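Local coordinates for YkuI protein (Bacillus subtilis, PDB 2BAS) that binds the bacterial second messenger cyclic di-GMP and, as an EAL-domain protein, is probably a phosphodiesterase specific for cyclic guanylates, at residues 59-64 and 258-263; 72-77 and 86-91; 95-100 and 107-112. All coordinates share one frame; numbering follows the deposited sequence.

Contact 1: 59-64 and 258-263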
loop_
_atom_site.group_PDB
_atom_site.type_symbol
_atom_site.label_atom_id
_atom_site.label_comp_id
_atom_site.label_asym_id
_atom_site.label_seq_id
_atom_site.Cartn_x
_atom_site.Cartn_y
_atom_site.Cartn_z
ATOM N N LEU A 59 -3.486 -27.547 14.664
ATOM C CA LEU A 59 -2.131 -27.997 14.318
ATOM C C LEU A 59 -1.998 -29.523 14.328
ATOM O O LEU A 59 -2.613 -30.189 15.149
ATOM C CB LEU A 59 -1.108 -27.345 15.262
ATOM C CG LEU A 59 -1.120 -25.801 15.354
ATOM C CD1 LEU A 59 -0.194 -25.276 16.438
ATOM C CD2 LEU A 59 -0.771 -25.139 14.026
ATOM N N GLY A 60 -1.199 -30.070 13.413
ATOM C CA GLY A 60 -1.026 -31.525 13.296
ATOM C C GLY A 60 0.123 -32.110 14.101
ATOM O O GLY A 60 1.246 -31.624 14.019
ATOM N N ARG A 61 -0.151 -33.159 14.877
ATOM C CA ARG A 61 0.889 -33.791 15.700
ATOM C C ARG A 61 0.799 -35.308 15.695
ATOM O O ARG A 61 -0.227 -35.885 15.326
ATOM C CB ARG A 61 0.836 -33.305 17.167
ATOM C CG ARG A 61 1.130 -31.832 17.421
ATOM C CD ARG A 61 2.588 -31.472 17.175
ATOM N NE ARG A 61 2.908 -30.101 17.596
ATOM C CZ ARG A 61 2.770 -29.010 16.833
ATOM N NH1 ARG A 61 3.099 -27.811 17.308
ATOM N NH2 ARG A 61 2.301 -29.108 15.597
ATOM N N ILE A 62 1.885 -35.941 16.134
ATOM C CA ILE A 62 1.938 -37.387 16.316
ATOM C C ILE A 62 2.718 -37.754 17.592
ATOM O O ILE A 62 3.797 -37.209 17.866
ATOM C CB ILE A 62 2.495 -38.124 15.044
ATOM C CG1 ILE A 62 2.273 -39.640 15.142
ATOM C CG2 ILE A 62 3.969 -37.792 14.788
ATOM C CD1 ILE A 62 2.559 -40.408 13.863
ATOM N N LEU A 63 2.131 -38.655 18.383
ATOM C CA LEU A 63 2.793 -39.246 19.545
ATOM C C LEU A 63 3.613 -40.448 19.087
ATOM O O LEU A 63 3.068 -41.497 18.744
ATOM C CB LEU A 63 1.776 -39.670 20.611
ATOM C CG LEU A 63 2.329 -40.392 21.846
ATOM C CD1 LEU A 63 3.370 -39.548 22.563
ATOM C CD2 LEU A 63 1.209 -40.775 22.801
ATOM N N ALA A 64 4.926 -40.269 19.071
ATOM C CA ALA A 64 5.842 -41.298 18.621
ATOM C C ALA A 64 6.960 -41.434 19.632
ATOM O O ALA A 64 7.565 -40.433 20.045
ATOM C CB ALA A 64 6.397 -40.958 17.252
ATOM N N VAL A 258 0.812 -17.354 23.789
ATOM C CA VAL A 258 0.535 -18.702 24.297
ATOM C C VAL A 258 1.039 -19.762 23.316
ATOM O O VAL A 258 0.665 -19.763 22.148
ATOM C CB VAL A 258 -0.984 -18.928 24.579
ATOM C CG1 VAL A 258 -1.275 -20.385 24.843
ATOM C CG2 VAL A 258 -1.446 -18.124 25.781
ATOM N N SER A 259 1.893 -20.656 23.805
ATOM C CA SER A 259 2.405 -21.789 23.021
ATOM C C SER A 259 1.291 -22.798 22.639
ATOM O O SER A 259 0.199 -22.762 23.208
ATOM C CB SER A 259 3.475 -22.555 23.829
ATOM O OG SER A 259 2.885 -23.148 24.977
ATOM N N PRO A 260 1.541 -23.674 21.647
ATOM C CA PRO A 260 0.507 -24.663 21.320
ATOM C C PRO A 260 0.337 -25.755 22.381
ATOM O O PRO A 260 1.324 -26.294 22.881
ATOM C CB PRO A 260 1.010 -25.286 20.004
ATOM C CG PRO A 260 2.076 -24.355 19.501
ATOM C CD PRO A 260 2.695 -23.785 20.741
ATOM N N SER A 261 -0.912 -26.063 22.719
ATOM C CA SER A 261 -1.212 -27.180 23.610
ATOM C C SER A 261 -2.355 -28.026 23.061
ATOM O O SER A 261 -2.976 -27.682 22.055
ATOM C CB SER A 261 -1.516 -26.710 25.042
ATOM O OG SER A 261 -2.798 -26.111 25.140
ATOM N N GLU A 262 -2.616 -29.137 23.740
ATOM C CA GLU A 262 -3.633 -30.086 23.331
ATOM C C GLU A 262 -5.016 -29.750 23.881
ATOM O O GLU A 262 -6.001 -30.418 23.538
ATOM C CB GLU A 262 -3.226 -31.504 23.755
ATOM C CG GLU A 262 -2.980 -31.700 25.262
ATOM C CD GLU A 262 -1.553 -31.369 25.720
ATOM O OE1 GLU A 262 -0.994 -30.313 25.322
ATOM O OE2 GLU A 262 -0.999 -32.177 26.506
ATOM N N THR A 263 -5.090 -28.716 24.725
ATOM C CA THR A 263 -6.347 -28.376 25.391
ATOM C C THR A 263 -6.720 -26.902 25.259
ATOM O O THR A 263 -5.854 -26.025 25.281
ATOM C CB THR A 263 -6.313 -28.737 26.898
ATOM O OG1 THR A 263 -5.547 -29.933 27.100
ATOM C CG2 THR A 263 -7.727 -28.950 27.437
#

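Contact 2: 72-77 and 86-91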
loop_
_atom_site.group_PDB
_atom_site.type_symbol
_atom_site.label_atom_id
_atom_site.label_comp_id
_atom_site.label_asym_id
_atom_site.label_seq_id
_atom_site.Cartn_x
_atom_site.Cartn_y
_atom_site.Cartn_z
ATOM N N GLY A 72 4.571 -31.327 10.239
ATOM C CA GLY A 72 5.008 -30.369 9.217
ATOM C C GLY A 72 6.019 -30.945 8.237
ATOM O O GLY A 72 5.805 -30.896 7.020
ATOM N N PRO A 73 7.135 -31.494 8.755
ATOM C CA PRO A 73 8.144 -32.159 7.916
ATOM C C PRO A 73 7.590 -33.325 7.080
ATOM O O PRO A 73 8.342 -33.975 6.342
ATOM C CB PRO A 73 9.159 -32.685 8.937
ATOM C CG PRO A 73 8.978 -31.829 10.142
ATOM C CD PRO A 73 7.522 -31.484 10.179
ATOM N N PHE A 74 6.287 -33.578 7.196
ATOM C CA PHE A 74 5.614 -34.664 6.484
ATOM C C PHE A 74 4.694 -34.113 5.381
ATOM O O PHE A 74 4.708 -34.609 4.249
ATOM C CB PHE A 74 4.865 -35.545 7.495
ATOM C CG PHE A 74 3.876 -36.488 6.887
ATOM C CD1 PHE A 74 4.279 -37.726 6.405
ATOM C CD2 PHE A 74 2.530 -36.150 6.824
ATOM C CE1 PHE A 74 3.362 -38.606 5.847
ATOM C CE2 PHE A 74 1.602 -37.026 6.266
ATOM C CZ PHE A 74 2.021 -38.257 5.778
ATOM N N PHE A 75 3.913 -33.082 5.711
ATOM C CA PHE A 75 3.049 -32.408 4.742
ATOM C C PHE A 75 3.838 -31.622 3.704
ATOM O O PHE A 75 3.294 -31.269 2.663
ATOM C CB PHE A 75 2.043 -31.487 5.442
ATOM C CG PHE A 75 0.966 -32.223 6.184
ATOM C CD1 PHE A 75 0.860 -32.117 7.571
ATOM C CD2 PHE A 75 0.064 -33.046 5.498
ATOM C CE1 PHE A 75 -0.137 -32.800 8.259
ATOM C CE2 PHE A 75 -0.922 -33.740 6.176
ATOM C CZ PHE A 75 -1.029 -33.617 7.559
ATOM N N LEU A 76 5.109 -31.352 4.000
ATOM C CA LEU A 76 6.006 -30.654 3.078
ATOM C C LEU A 76 6.683 -31.604 2.099
ATOM O O LEU A 76 6.993 -31.217 0.970
ATOM C CB LEU A 76 7.104 -29.895 3.833
ATOM C CG LEU A 76 6.832 -28.659 4.693
ATOM C CD1 LEU A 76 8.152 -28.179 5.292
ATOM C CD2 LEU A 76 6.167 -27.542 3.898
ATOM N N ASP A 77 6.931 -32.835 2.542
ATOM C CA ASP A 77 7.660 -33.824 1.739
ATOM C C ASP A 77 7.044 -34.006 0.346
ATOM O O ASP A 77 5.823 -34.126 0.199
ATOM C CB ASP A 77 7.738 -35.154 2.483
ATOM C CG ASP A 77 8.823 -36.065 1.947
ATOM O OD1 ASP A 77 9.072 -36.067 0.722
ATOM O OD2 ASP A 77 9.423 -36.792 2.762
ATOM N N LEU A 86 -3.663 -36.604 2.479
ATOM C CA LEU A 86 -5.089 -36.400 2.738
ATOM C C LEU A 86 -5.621 -37.355 3.808
ATOM O O LEU A 86 -6.437 -36.949 4.631
ATOM C CB LEU A 86 -5.924 -36.492 1.448
ATOM C CG LEU A 86 -5.801 -35.336 0.441
ATOM C CD1 LEU A 86 -6.449 -35.697 -0.902
ATOM C CD2 LEU A 86 -6.362 -34.006 0.980
ATOM N N GLU A 87 -5.155 -38.604 3.803
ATOM C CA GLU A 87 -5.538 -39.570 4.841
ATOM C C GLU A 87 -5.191 -39.093 6.263
ATOM O O GLU A 87 -5.987 -39.242 7.195
ATOM C CB GLU A 87 -4.902 -40.939 4.577
ATOM C CG GLU A 87 -5.414 -42.062 5.490
ATOM C CD GLU A 87 -4.809 -43.427 5.174
ATOM O OE1 GLU A 87 -5.087 -44.389 5.928
ATOM O OE2 GLU A 87 -4.064 -43.550 4.176
ATOM N N VAL A 88 -3.998 -38.538 6.420
ATOM C CA VAL A 88 -3.563 -38.021 7.703
ATOM C C VAL A 88 -4.330 -36.732 8.029
ATOM O O VAL A 88 -4.874 -36.584 9.121
ATOM C CB VAL A 88 -2.036 -37.787 7.715
ATOM C CG1 VAL A 88 -1.582 -37.154 9.031
ATOM C CG2 VAL A 88 -1.301 -39.098 7.478
ATOM N N ASP A 89 -4.384 -35.817 7.068
ATOM C CA ASP A 89 -5.077 -34.543 7.242
ATOM C C ASP A 89 -6.519 -34.729 7.711
ATOM O O ASP A 89 -6.950 -34.090 8.666
ATOM C CB ASP A 89 -5.039 -33.749 5.941
ATOM C CG ASP A 89 -5.479 -32.313 6.115
ATOM O OD1 ASP A 89 -4.988 -31.635 7.060
ATOM O OD2 ASP A 89 -6.313 -31.865 5.284
ATOM N N ASN A 90 -7.246 -35.625 7.052
ATOM C CA ASN A 90 -8.619 -35.954 7.433
ATOM C C ASN A 90 -8.770 -36.461 8.875
ATOM O O ASN A 90 -9.719 -36.094 9.572
ATOM C CB ASN A 90 -9.250 -36.926 6.423
ATOM C CG ASN A 90 -9.566 -36.260 5.069
ATOM O OD1 ASN A 90 -9.723 -35.040 4.975
ATOM N ND2 ASN A 90 -9.663 -37.071 4.022
ATOM N N ARG A 91 -7.834 -37.284 9.330
ATOM C CA ARG A 91 -7.883 -37.768 10.703
ATOM C C ARG A 91 -7.769 -36.591 11.675
ATOM O O ARG A 91 -8.614 -36.421 12.555
ATOM C CB ARG A 91 -6.810 -38.838 10.964
ATOM C CG ARG A 91 -6.899 -39.531 12.339
ATOM C CD ARG A 91 -8.107 -40.458 12.451
ATOM N NE ARG A 91 -7.911 -41.672 11.671
ATOM C CZ ARG A 91 -7.471 -42.827 12.169
ATOM N NH1 ARG A 91 -7.317 -43.876 11.371
ATOM N NH2 ARG A 91 -7.186 -42.939 13.460
#

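Contact 3: 95-100 and 107-112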
loop_
_atom_site.group_PDB
_atom_site.type_symbol
_atom_site.label_atom_id
_atom_site.label_comp_id
_atom_site.label_asym_id
_atom_site.label_seq_id
_atom_site.Cartn_x
_atom_site.Cartn_y
_atom_site.Cartn_z
ATOM N N GLN A 95 -10.911 -35.136 14.328
ATOM C CA GLN A 95 -10.709 -35.124 15.770
ATOM C C GLN A 95 -10.891 -33.726 16.325
ATOM O O GLN A 95 -11.493 -33.547 17.384
ATOM C CB GLN A 95 -9.315 -35.612 16.130
ATOM C CG GLN A 95 -9.118 -37.098 16.002
ATOM C CD GLN A 95 -7.720 -37.505 16.384
ATOM O OE1 GLN A 95 -7.274 -37.270 17.510
ATOM N NE2 GLN A 95 -7.014 -38.122 15.448
ATOM N N ALA A 96 -10.368 -32.738 15.602
ATOM C CA ALA A 96 -10.416 -31.364 16.047
ATOM C C ALA A 96 -11.832 -30.807 16.047
ATOM O O ALA A 96 -12.239 -30.170 17.019
ATOM C CB ALA A 96 -9.498 -30.498 15.212
ATOM N N LEU A 97 -12.580 -31.036 14.970
ATOM C CA LEU A 97 -13.954 -30.536 14.908
ATOM C C LEU A 97 -14.814 -31.250 15.952
ATOM O O LEU A 97 -15.799 -30.693 16.437
ATOM C CB LEU A 97 -14.556 -30.642 13.500
ATOM C CG LEU A 97 -13.898 -29.868 12.348
ATOM C CD1 LEU A 97 -14.773 -29.878 11.112
ATOM C CD2 LEU A 97 -13.558 -28.431 12.714
ATOM N N ASP A 98 -14.426 -32.474 16.305
ATOM C CA ASP A 98 -15.061 -33.182 17.412
ATOM C C ASP A 98 -14.817 -32.421 18.724
ATOM O O ASP A 98 -15.754 -32.183 19.490
ATOM C CB ASP A 98 -14.580 -34.643 17.513
ATOM C CG ASP A 98 -15.187 -35.553 16.433
ATOM O OD1 ASP A 98 -15.835 -35.052 15.492
ATOM O OD2 ASP A 98 -15.011 -36.785 16.521
ATOM N N ARG A 99 -13.571 -32.014 18.965
ATOM C CA ARG A 99 -13.229 -31.259 20.172
ATOM C C ARG A 99 -13.990 -29.937 20.234
ATOM O O ARG A 99 -14.522 -29.585 21.289
ATOM C CB ARG A 99 -11.712 -31.045 20.281
ATOM C CG ARG A 99 -11.246 -30.207 21.466
ATOM C CD ARG A 99 -11.589 -30.828 22.812
ATOM N NE ARG A 99 -11.903 -29.798 23.808
ATOM C CZ ARG A 99 -11.094 -29.408 24.793
ATOM N NH1 ARG A 99 -9.900 -29.971 24.954
ATOM N NH2 ARG A 99 -11.487 -28.458 25.632
ATOM N N PHE A 100 -14.052 -29.227 19.104
ATOM C CA PHE A 100 -14.813 -27.973 19.000
ATOM C C PHE A 100 -16.302 -28.138 19.334
ATOM O O PHE A 100 -16.886 -27.270 19.990
ATOM C CB PHE A 100 -14.654 -27.332 17.615
ATOM C CG PHE A 100 -13.391 -26.520 17.454
ATOM C CD1 PHE A 100 -12.305 -27.025 16.749
ATOM C CD2 PHE A 100 -13.292 -25.245 18.000
ATOM C CE1 PHE A 100 -11.132 -26.271 16.594
ATOM C CE2 PHE A 100 -12.126 -24.484 17.847
ATOM C CZ PHE A 100 -11.048 -25.000 17.144
ATOM N N LEU A 107 -16.260 -19.791 18.936
ATOM C CA LEU A 107 -14.834 -19.897 18.664
ATOM C C LEU A 107 -14.577 -20.030 17.165
ATOM O O LEU A 107 -15.280 -20.752 16.461
ATOM C CB LEU A 107 -14.221 -21.087 19.420
ATOM C CG LEU A 107 -13.973 -20.991 20.936
ATOM C CD1 LEU A 107 -13.328 -22.256 21.447
ATOM C CD2 LEU A 107 -13.104 -19.802 21.318
ATOM N N LEU A 108 -13.583 -19.306 16.679
ATOM C CA LEU A 108 -13.204 -19.403 15.278
ATOM C C LEU A 108 -12.342 -20.643 15.105
ATOM O O LEU A 108 -11.610 -21.013 16.023
ATOM C CB LEU A 108 -12.458 -18.136 14.829
ATOM C CG LEU A 108 -13.293 -16.843 14.815
ATOM C CD1 LEU A 108 -12.419 -15.583 14.724
ATOM C CD2 LEU A 108 -14.342 -16.834 13.709
ATOM N N ILE A 109 -12.444 -21.290 13.944
ATOM C CA ILE A 109 -11.629 -22.469 13.636
ATOM C C ILE A 109 -10.683 -22.163 12.465
ATOM O O ILE A 109 -11.112 -22.110 11.302
ATOM C CB ILE A 109 -12.509 -23.731 13.324
ATOM C CG1 ILE A 109 -13.523 -23.995 14.442
ATOM C CG2 ILE A 109 -11.639 -24.958 13.114
ATOM C CD1 ILE A 109 -14.626 -24.989 14.076
ATOM N N PHE A 110 -9.404 -21.949 12.778
ATOM C CA PHE A 110 -8.378 -21.674 11.759
ATOM C C PHE A 110 -7.701 -22.965 11.279
ATOM O O PHE A 110 -6.996 -23.642 12.040
ATOM C CB PHE A 110 -7.312 -20.720 12.298
ATOM C CG PHE A 110 -7.779 -19.302 12.488
ATOM C CD1 PHE A 110 -8.556 -18.945 13.592
ATOM C CD2 PHE A 110 -7.402 -18.307 11.583
ATOM C CE1 PHE A 110 -8.974 -17.616 13.780
ATOM C CE2 PHE A 110 -7.827 -16.988 11.759
ATOM C CZ PHE A 110 -8.613 -16.640 12.869
HETATM N N MSE A 111 -7.917 -23.291 10.009
HETATM C CA MSE A 111 -7.330 -24.472 9.394
HETATM C C MSE A 111 -6.489 -24.096 8.179
HETATM O O MSE A 111 -7.009 -23.569 7.194
HETATM C CB MSE A 111 -8.426 -25.430 8.950
HETATM C CG MSE A 111 -9.272 -26.022 10.053
HETATM SE SE MSE A 111 -10.893 -26.842 9.302
HETATM C CE MSE A 111 -11.618 -25.260 8.303
ATOM N N ASN A 112 -5.196 -24.382 8.255
ATOM C CA ASN A 112 -4.247 -24.094 7.175
ATOM C C ASN A 112 -4.242 -25.227 6.166
ATOM O O ASN A 112 -3.715 -26.306 6.433
ATOM C CB ASN A 112 -2.842 -23.912 7.748
ATOM C CG ASN A 112 -1.847 -23.389 6.730
ATOM O OD1 ASN A 112 -2.197 -23.057 5.592
ATOM N ND2 ASN A 112 -0.586 -23.303 7.145
#

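Contact 1: 59-64 and 258-263
Leu59 and Arg61 reach from a strand of the EAL-domain barrel to Pro260, in the loop between strand 249-252 and helix 271-311. These two residues are the leucine and arginine of the ExLxR signature of the family, so the contact sits at the family's hallmark strand. Leu59 comes first. With CG set beside the backbone N and opposite the carbonyl carbon (chi1 -55°), its side chain projects toward the loop, and CD1 bridges two atoms of the proline ring, lying 3.8 Å from Pro260 CB and 3.9 Å from Pro260 CG. The two side chains meet at a slant, and the patch is small, 83 Å² in all, with none of the three touching residues fully buried. Gly60 contributes an acceptor within the strand: Arg61 NH2 donates to Gly60 O over 3.2 Å. That bond is nearly straight (165° at the hydrogen) and the acceptor lies in the guanidinium plane, but the donor stands well above the plane of the carbonyl, 53° out of it. Arg61 gets there by curling its chain back over its own strand, where Leu39 and Tyr41 of strand 38-47 and Ile68 and Ser70 of strand 67-70 touch it. Strand 38-47 also ties the two segments together indirectly, forming backbone hydrogen bonds with Leu59 and Arg61 through Tyr41 and Leu39, and with Ser261 through Tyr42. The bond to Gly60 O uses one end of the guanidinium and helps fix its rotation; the other end, NH1, lies obliquely 4.2 Å from Pro260 CG.

Contact 2: 72-77 and 86-91
Phe74 and Phe75, adjacent in the short helix 72-75, are sent toward Val88 by different first torsions: CG of Phe74 lies opposite its backbone N (chi1 166°), whereas CG of Phe75 lies opposite its carbonyl carbon (chi1 -71°). Val88, on helix 82-100, answers with a methyl for each ring. Its CG2 lies 3.8 Å from Phe74 CE2 and equally close to Phe74 CZ, so this branch meets the far end of that ring. The other branch, CG1, points to the second ring and comes within 3.9 Å of Phe75 CZ. Both approaches are slanted, and the valine straddles the outer ends of the two rings, one methyl to each. The rings also brace one another: Phe74 CD2 stands 4.1 Å above the centre of the Phe75 ring. Asp89 N, next along the long helix, lies at the edge of the Phe75 ring, 4.0 Å from CZ, and Asp89 CB is 4.1 Å from Phe75 CE2. The ring and the Asp89 carboxylate are turned 81° apart, and OD2 of that carboxylate is hydrogen-bonded to Gln113 NE2. With an alanine in place of Phe75, Val88 CG1 and the Asp89 backbone would probably lose their aromatic neighbour, and the Phe74 ring would be left without the surface it leans on. The short helix is thus fastened by its aromatic pair to the side of helix 82-100, while Pro28 and Ile31 of helix 28-33 touch Phe74, Leu32 of that helix touches Val88, and Leu71, just after strand 67-70, also reaches Val88.

Contact 3: 95-100 and 107-112
Phe100 N donates to Ala96 O over 2.9 Å, an ordinary helical bond that holds the backbone from which the Phe100 ring reaches toward Ile109. The ring lies against strand 108-112, with Ile109 CG1 over its centre, 3.6 Å from the centroid and only 6° off the ring normal: a CH-pi contact made squarely on the face. The isoleucine presents itself this way because CG1 is opposite its own carbonyl carbon (chi1 -53°), which spreads both of its branches under the ring. CG2 reaches 3.8 Å from Phe100 CE1, and the terminal CD1 lies 3.9 Å from Phe100 CG. The two side chains run past one another in opposite directions. Leu107 meets the same ring at its edge, where its CB is 4.3 Å from Phe100 CE2. One turn earlier in the helix, Leu97 adds a second hold, its CD2 lying 3.9 Å from Ile109 CD1; Phe143 of the next strand touches Leu97 as well. The axes of helix segment 95-100 and strand 108-112 run nearly antiparallel, at 169°, and approach to 10.8 Å. This is the closing half of a beta-alpha-beta crossover: strand 108-112 is the parallel neighbour of strand 53-64 in the sheet, and Val58 of the latter also touches Phe100. Across the contact the chemistry is apolar, whereas the strand backbone is engaged by its sheet neighbours, among them Tyr56 and Val144. Between these two segments the hold is therefore probably hydrophobic burial and the fit of Ile109 to the Phe100 face, while Gln95 NE2 adds a polar tie to Val38 O of strand 38-47.

How the contacts relate
All three contacts lie within the EAL domain, on one side of the chain's centre and with their own centres 13 to 16 Å apart. Contact 1 closes a long loop of the chain in which contacts 2 and 3 are nested, one after the other. Contacts 2 and 3 share helix 82-100, the first using its earlier part and the second its end. Contacts 1 and 3 reach neighbouring strands of one sheet, 53-64 and 108-112, and touch where Thr263 CG2 packs 3.5 Å from Arg99 NH1; contacts 1 and 2 stay about 5 Å apart at their nearest atoms. Together they tie strand 53-64 to the loop before helix 271-311, and helix 82-100 to both the short helix 72-75 and strand 108-112.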